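Local coordinates for 11S globulin subunit beta (PDB 2E9Q), which serves as a seed storage protein of pumpkin, an 11S globulin laid down as a nutrient reserve, at residues I98-T109 with F121-R129. Sequence-based numbering, arbitrary orientation. Where two conformers were deposited one is given.
Sequences IAIPGCAETYQT and FKDQHQKIR
Tyr107 faces His125 and Thr109 faces Asp123 in a short, loose antiparallel pairing, where His125 N gives a hydrogen bond to Tyr107 O (2.7 Å) and Thr109 N another to Asp123 O (2.8 Å). Gln108 and Gln124 form the non-hydrogen-bonded pair between these bonds. Asp123 O takes a second donor, Thr109 OG1, which sits above the carbonyl plane. Lys127 lies alongside Tyr107 and lays CB over one face of its ring, a CH-pi contact 4.1 Å from CB to the ring centroid. Glu105 reaches across with CG between its backbone N and carbonyl carbon (chi1 47°), which turns the carboxylate to Arg129. In the conformer given for Arg129, its NH2 makes a 2.7 Å salt bridge with Glu105 OE2, on the syn side of the carboxylate and in the guanidinium plane, though the flat groups are turned 60° apart. Ile98 CG2 and Lys127 CD lie over opposite faces of this guanidinium, both offset toward its rim. Water 1 ties Arg129 NE to Ile98 N and Lys127 O. An alanine in place of Glu105 would probably leave the Arg129 guanidinium without its carboxylate and freer to turn. Gln126 is buried, its OE1 accepting a hydrogen bond from Trp146 NE1. The hairpin projects beyond the paired strands 93-98 and 129-132 of the N-terminal cupin barrel; the type II turn after strand 93-98 ends in Cys103, disulfide-bonded to Cys282. A second subunit packs along much of it: its Met419 touches Glu105 and His125, and from its helix 433-441 Lys440 forms a salt bridge and Tyr441 a hydrogen bond with Asp123.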
ATOM      1  N   ILE A  98     -10.814  17.995 -18.941  1.00 46.59           N
ATOM      2  CA  ILE A  98      -9.900  17.362 -18.010  1.00 53.91           C
ATOM      3  C   ILE A  98      -8.547  17.100 -18.655  1.00 66.21           C
ATOM      4  O   ILE A  98      -8.373  16.155 -19.425  1.00 69.21           O
ATOM      5  CB  ILE A  98     -10.498  16.051 -17.443  1.00 51.48           C
ATOM      6  CG1 ILE A  98      -9.481  15.370 -16.531  1.00 50.57           C
ATOM      7  CG2 ILE A  98     -10.948  15.141 -18.569  1.00 58.59           C
ATOM      8  CD1 ILE A  98     -10.045  14.190 -15.750  1.00 59.49           C
ATOM      9  N   ALA A  99      -7.591  17.951 -18.301  1.00 70.17           N
ATOM     10  CA  ALA A  99      -6.227  17.917 -18.819  1.00 77.35           C
ATOM     11  C   ALA A  99      -5.445  16.600 -18.825  1.00 76.29           C
ATOM     12  O   ALA A  99      -5.043  16.127 -19.890  1.00 81.68           O
ATOM     13  CB  ALA A  99      -5.397  18.988 -18.110  1.00 71.48           C
ATOM     14  N   ILE A 100      -5.230  16.021 -17.645  1.00 68.84           N
ATOM     15  CA  ILE A 100      -4.444  14.794 -17.471  1.00 75.78           C
ATOM     16  C   ILE A 100      -3.025  14.983 -18.037  1.00 81.18           C
ATOM     17  O   ILE A 100      -2.797  14.929 -19.249  1.00 73.90           O
ATOM     18  CB  ILE A 100      -5.142  13.510 -18.068  1.00 65.63           C
ATOM     19  CG1 ILE A 100      -4.088  12.499 -18.529  1.00 60.47           C
ATOM     20  CG2 ILE A 100      -6.111  13.866 -19.168  1.00 73.89           C
ATOM     21  CD1 ILE A 100      -3.203  11.978 -17.427  1.00 73.95           C
ATOM     22  N   PRO A 101      -2.049  15.203 -17.134  1.00 84.30           N
ATOM     23  CA  PRO A 101      -0.617  15.428 -17.363  1.00 81.88           C
ATOM     24  C   PRO A 101       0.078  14.576 -18.414  1.00 85.32           C
ATOM     25  O   PRO A 101      -0.221  13.391 -18.588  1.00 83.36           O
ATOM     26  CB  PRO A 101      -0.011  15.241 -15.974  1.00 85.18           C
ATOM     27  CG  PRO A 101      -0.985  14.327 -15.287  1.00 89.60           C
ATOM     28  CD  PRO A 101      -2.291  14.928 -15.707  1.00 88.68           C
ATOM     29  N   GLY A 102       1.025  15.204 -19.103  1.00 87.51           N
ATOM     30  CA  GLY A 102       1.772  14.525 -20.140  1.00 85.24           C
ATOM     31  C   GLY A 102       0.969  14.492 -21.418  1.00 88.02           C
ATOM     32  O   GLY A 102       1.529  14.466 -22.513  1.00 95.62           O
ATOM     33  N   CYS A 103      -0.351  14.509 -21.279  1.00 86.36           N
ATOM     34  CA  CYS A 103      -1.236  14.463 -22.431  1.00 86.16           C
ATOM     35  C   CYS A 103      -1.651  15.830 -22.944  1.00 92.04           C
ATOM     36  O   CYS A 103      -2.847  16.119 -23.053  1.00 95.50           O
ATOM     37  CB  CYS A 103      -2.487  13.659 -22.102  1.00 81.62           C
ATOM     38  SG  CYS A 103      -2.138  11.971 -21.537  1.00 82.12           S
ATOM     39  N   ALA A 104      -0.672  16.675 -23.253  1.00 92.20           N
ATOM     40  CA  ALA A 104      -0.973  17.994 -23.786  1.00 95.84           C
ATOM     41  C   ALA A 104      -1.780  17.766 -25.067  1.00 97.98           C
ATOM     42  O   ALA A 104      -1.220  17.611 -26.156  1.00100.27           O
ATOM     43  CB  ALA A 104       0.318  18.752 -24.089  1.00 91.44           C
ATOM     44  N   GLU A 105      -3.100  17.718 -24.909  1.00 98.53           N
ATOM     45  CA  GLU A 105      -4.032  17.506 -26.010  1.00 96.77           C
ATOM     46  C   GLU A 105      -4.414  18.843 -26.645  1.00 96.60           C
ATOM     47  O   GLU A 105      -5.282  19.557 -26.144  1.00 98.67           O
ATOM     48  CB  GLU A 105      -5.288  16.804 -25.487  1.00 97.52           C
ATOM     49  CG  GLU A 105      -5.845  17.443 -24.215  1.00 96.49           C
ATOM     50  CD  GLU A 105      -7.154  16.831 -23.752  1.00 87.28           C
ATOM     51  OE1 GLU A 105      -8.136  16.897 -24.510  1.00 89.18           O
ATOM     52  OE2 GLU A 105      -7.203  16.287 -22.630  1.00 91.42           O
ATOM     53  N   THR A 106      -3.766  19.175 -27.754  1.00 93.83           N
ATOM     54  CA  THR A 106      -4.029  20.431 -28.443  1.00 86.43           C
ATOM     55  C   THR A 106      -5.178  20.341 -29.443  1.00 77.92           C
ATOM     56  O   THR A 106      -5.248  19.406 -30.246  1.00 78.61           O
ATOM     57  CB  THR A 106      -2.761  20.919 -29.183  1.00 92.16           C
ATOM     58  OG1 THR A 106      -1.834  21.469 -28.236  1.00 92.60           O
ATOM     59  CG2 THR A 106      -3.115  21.965 -30.226  1.00 93.31           C
ATOM     60  N   TYR A 107      -6.074  21.320 -29.374  1.00 61.32           N
ATOM     61  CA  TYR A 107      -7.224  21.408 -30.267  1.00 59.56           C
ATOM     62  C   TYR A 107      -7.397  22.875 -30.657  1.00 62.66           C
ATOM     63  O   TYR A 107      -7.162  23.770 -29.843  1.00 59.23           O
ATOM     64  CB  TYR A 107      -8.497  20.907 -29.582  1.00 67.21           C
ATOM     65  CG  TYR A 107      -8.631  19.402 -29.522  1.00 73.22           C
ATOM     66  CD1 TYR A 107      -7.792  18.633 -28.714  1.00 78.53           C
ATOM     67  CD2 TYR A 107      -9.598  18.743 -30.282  1.00 82.23           C
ATOM     68  CE1 TYR A 107      -7.911  17.243 -28.667  1.00 84.59           C
ATOM     69  CE2 TYR A 107      -9.729  17.355 -30.245  1.00 85.70           C
ATOM     70  CZ  TYR A 107      -8.884  16.611 -29.437  1.00 86.00           C
ATOM     71  OH  TYR A 107      -9.010  15.240 -29.402  1.00 81.99           O
ATOM     72  N   GLN A 108      -7.815  23.115 -31.897  1.00 61.25           N
ATOM     73  CA  GLN A 108      -7.986  24.479 -32.391  1.00 59.38           C
ATOM     74  C   GLN A 108      -9.449  24.783 -32.731  1.00 63.64           C
ATOM     75  O   GLN A 108     -10.005  24.211 -33.667  1.00 53.97           O
ATOM     76  CB  GLN A 108      -7.090  24.684 -33.629  1.00 58.51           C
ATOM     77  CG  GLN A 108      -5.609  24.353 -33.388  1.00 50.75           C
ATOM     78  CD  GLN A 108      -4.786  24.222 -34.677  1.00 60.59           C
ATOM     79  OE1 GLN A 108      -3.569  24.004 -34.633  1.00 44.46           O
ATOM     80  NE2 GLN A 108      -5.450  24.346 -35.827  1.00 55.09           N
ATOM     81  N   THR A 109     -10.072  25.674 -31.959  1.00 74.44           N
ATOM     82  CA  THR A 109     -11.468  26.037 -32.202  1.00 92.68           C
ATOM     83  C   THR A 109     -11.570  26.938 -33.421  1.00 99.68           C
ATOM     84  O   THR A 109     -11.214  28.121 -33.367  1.00102.45           O
ATOM     85  CB  THR A 109     -12.110  26.778 -31.002  1.00 99.20           C
ATOM     86  OG1 THR A 109     -11.140  27.636 -30.385  1.00109.10           O
ATOM     87  CG2 THR A 109     -12.656  25.788 -29.989  1.00 97.87           C
ATOM     88  N   PHE A 121      -9.683  34.383 -35.767  1.00 92.14           N
ATOM     89  CA  PHE A 121      -8.912  33.856 -34.653  1.00 87.86           C
ATOM     90  C   PHE A 121      -9.302  32.426 -34.314  1.00 87.23           C
ATOM     91  O   PHE A 121     -10.477  32.057 -34.346  1.00 88.36           O
ATOM     92  CB  PHE A 121      -9.090  34.726 -33.410  1.00 87.67           C
ATOM     93  CG  PHE A 121      -8.482  34.133 -32.168  1.00 85.52           C
ATOM     94  CD1 PHE A 121      -7.113  33.894 -32.094  1.00 86.58           C
ATOM     95  CD2 PHE A 121      -9.279  33.798 -31.079  1.00 82.49           C
ATOM     96  CE1 PHE A 121      -6.543  33.330 -30.953  1.00 85.83           C
ATOM     97  CE2 PHE A 121      -8.718  33.234 -29.936  1.00 88.79           C
ATOM     98  CZ  PHE A 121      -7.346  32.999 -29.873  1.00 85.18           C
ATOM     99  N   LYS A 122      -8.299  31.624 -33.987  1.00 84.11           N
ATOM    100  CA  LYS A 122      -8.515  30.234 -33.622  1.00 80.15           C
ATOM    101  C   LYS A 122      -7.835  30.004 -32.279  1.00 77.75           C
ATOM    102  O   LYS A 122      -6.635  30.238 -32.138  1.00 83.34           O
ATOM    103  CB  LYS A 122      -7.911  29.304 -34.676  1.00 81.38           C
ATOM    104  CG  LYS A 122      -8.925  28.536 -35.516  1.00 79.25           C
ATOM    105  CD  LYS A 122      -8.242  27.362 -36.202  1.00 80.78           C
ATOM    106  CE  LYS A 122      -9.248  26.396 -36.801  1.00 84.39           C
ATOM    107  NZ  LYS A 122      -8.587  25.141 -37.263  1.00 91.94           N
ATOM    108  N   ASP A 123      -8.608  29.558 -31.296  1.00 75.05           N
ATOM    109  CA  ASP A 123      -8.100  29.290 -29.953  1.00 64.54           C
ATOM    110  C   ASP A 123      -7.569  27.856 -29.873  1.00 58.84           C
ATOM    111  O   ASP A 123      -8.070  26.955 -30.545  1.00 62.33           O
ATOM    112  CB  ASP A 123      -9.233  29.485 -28.936  1.00 60.66           C
ATOM    113  CG  ASP A 123      -8.801  29.201 -27.498  1.00 70.46           C
ATOM    114  OD1 ASP A 123      -9.645  28.699 -26.717  1.00 54.04           O
ATOM    115  OD2 ASP A 123      -7.635  29.493 -27.144  1.00 61.58           O
ATOM    116  N   GLN A 124      -6.545  27.648 -29.061  1.00 56.33           N
ATOM    117  CA  GLN A 124      -5.984  26.314 -28.887  1.00 61.36           C
ATOM    118  C   GLN A 124      -6.323  25.857 -27.466  1.00 51.43           C
ATOM    119  O   GLN A 124      -6.047  26.578 -26.514  1.00 47.87           O
ATOM    120  CB  GLN A 124      -4.467  26.354 -29.086  1.00 57.38           C
ATOM    121  CG  GLN A 124      -3.821  24.992 -29.189  1.00 68.20           C
ATOM    122  CD  GLN A 124      -2.434  25.063 -29.815  1.00 78.91           C
ATOM    123  OE1 GLN A 124      -1.498  25.611 -29.225  1.00 74.73           O
ATOM    124  NE2 GLN A 124      -2.303  24.519 -31.025  1.00 72.90           N
ATOM    125  N   HIS A 125      -6.911  24.668 -27.328  1.00 53.08           N
ATOM    126  CA  HIS A 125      -7.301  24.164 -26.010  1.00 53.05           C
ATOM    127  C   HIS A 125      -7.559  22.655 -25.960  1.00 55.39           C
ATOM    128  O   HIS A 125      -7.553  21.963 -26.976  1.00 49.14           O
ATOM    129  CB  HIS A 125      -8.577  24.861 -25.566  1.00 45.91           C
ATOM    130  CG  HIS A 125      -9.736  24.556 -26.455  1.00 46.21           C
ATOM    131  ND1 HIS A 125     -10.249  23.286 -26.586  1.00 49.68           N
ATOM    132  CD2 HIS A 125     -10.430  25.331 -27.318  1.00 51.97           C
ATOM    133  CE1 HIS A 125     -11.206  23.289 -27.494  1.00 51.56           C
ATOM    134  NE2 HIS A 125     -11.336  24.519 -27.954  1.00 54.92           N
ATOM    135  N   GLN A 126      -7.833  22.183 -24.746  1.00 52.79           N
ATOM    136  CA  GLN A 126      -8.126  20.783 -24.428  1.00 47.50           C
ATOM    137  C   GLN A 126      -9.376  20.292 -25.134  1.00 39.91           C
ATOM    138  O   GLN A 126     -10.214  21.081 -25.541  1.00 49.60           O
ATOM    139  CB  GLN A 126      -8.350  20.646 -22.916  1.00 47.16           C
ATOM    140  CG  GLN A 126      -9.511  21.516 -22.429  1.00 48.95           C
ATOM    141  CD  GLN A 126      -9.603  21.657 -20.910  1.00 54.81           C
ATOM    142  OE1 GLN A 126     -10.209  22.602 -20.408  1.00 52.44           O
ATOM    143  NE2 GLN A 126      -9.014  20.719 -20.182  1.00 55.51           N
ATOM    144  N   LYS A 127      -9.504  18.979 -25.261  1.00 41.76           N
ATOM    145  CA  LYS A 127     -10.675  18.386 -25.881  1.00 46.27           C
ATOM    146  C   LYS A 127     -11.889  18.755 -25.039  1.00 53.84           C
ATOM    147  O   LYS A 127     -11.797  18.833 -23.816  1.00 57.21           O
ATOM    148  CB  LYS A 127     -10.538  16.861 -25.920  1.00 49.14           C
ATOM    149  CG  LYS A 127     -11.805  16.120 -26.312  1.00 54.56           C
ATOM    150  CD  LYS A 127     -11.666  14.615 -26.083  1.00 67.40           C
ATOM    151  CE  LYS A 127     -10.654  13.983 -27.028  1.00 76.35           C
ATOM    152  NZ  LYS A 127     -10.456  12.527 -26.752  1.00 79.03           N
ATOM    153  N   ILE A 128     -13.019  18.991 -25.691  1.00 53.61           N
ATOM    154  CA  ILE A 128     -14.243  19.324 -24.985  1.00 55.56           C
ATOM    155  C   ILE A 128     -15.031  18.034 -24.916  1.00 58.12           C
ATOM    156  O   ILE A 128     -15.513  17.533 -25.931  1.00 63.32           O
ATOM    157  CB  ILE A 128     -15.059  20.394 -25.730  1.00 58.90           C
ATOM    158  CG1 ILE A 128     -14.283  21.719 -25.747  1.00 59.04           C
ATOM    159  CG2 ILE A 128     -16.421  20.568 -25.069  1.00 48.96           C
ATOM    160  CD1 ILE A 128     -14.072  22.338 -24.379  1.00 46.38           C
ATOM    161  N   ARG A 129     -15.162  17.507 -23.705  1.00 55.62           N
ATOM    162  CA  ARG A 129     -15.840  16.241 -23.467  1.00 45.47           C
ATOM    163  C   ARG A 129     -17.257  16.412 -22.948  1.00 52.83           C
ATOM    164  O   ARG A 129     -17.471  16.956 -21.866  1.00 58.36           O
ATOM    165  CB  ARG A 129     -15.018  15.408 -22.490  0.50 51.14           C
ATOM    166  CG  ARG A 129     -13.529  15.579 -22.708  0.50 50.79           C
ATOM    167  CD  ARG A 129     -12.716  14.531 -21.998  0.50 51.88           C
ATOM    168  NE  ARG A 129     -11.297  14.861 -22.063  0.50 57.63           N
ATOM    169  CZ  ARG A 129     -10.320  13.969 -21.979  0.50 51.87           C
ATOM    170  NH1 ARG A 129     -10.612  12.683 -21.829  0.50 53.90           N
ATOM    171  NH2 ARG A 129      -9.054  14.363 -22.041  0.50 45.04           N
TER
HETATM  172  O   HOH W   1     -10.518  17.705 -21.958  1.00 45.31           O
HETATM  173  O   HOH W   2      -8.964  20.964 -17.273  1.00 54.52           O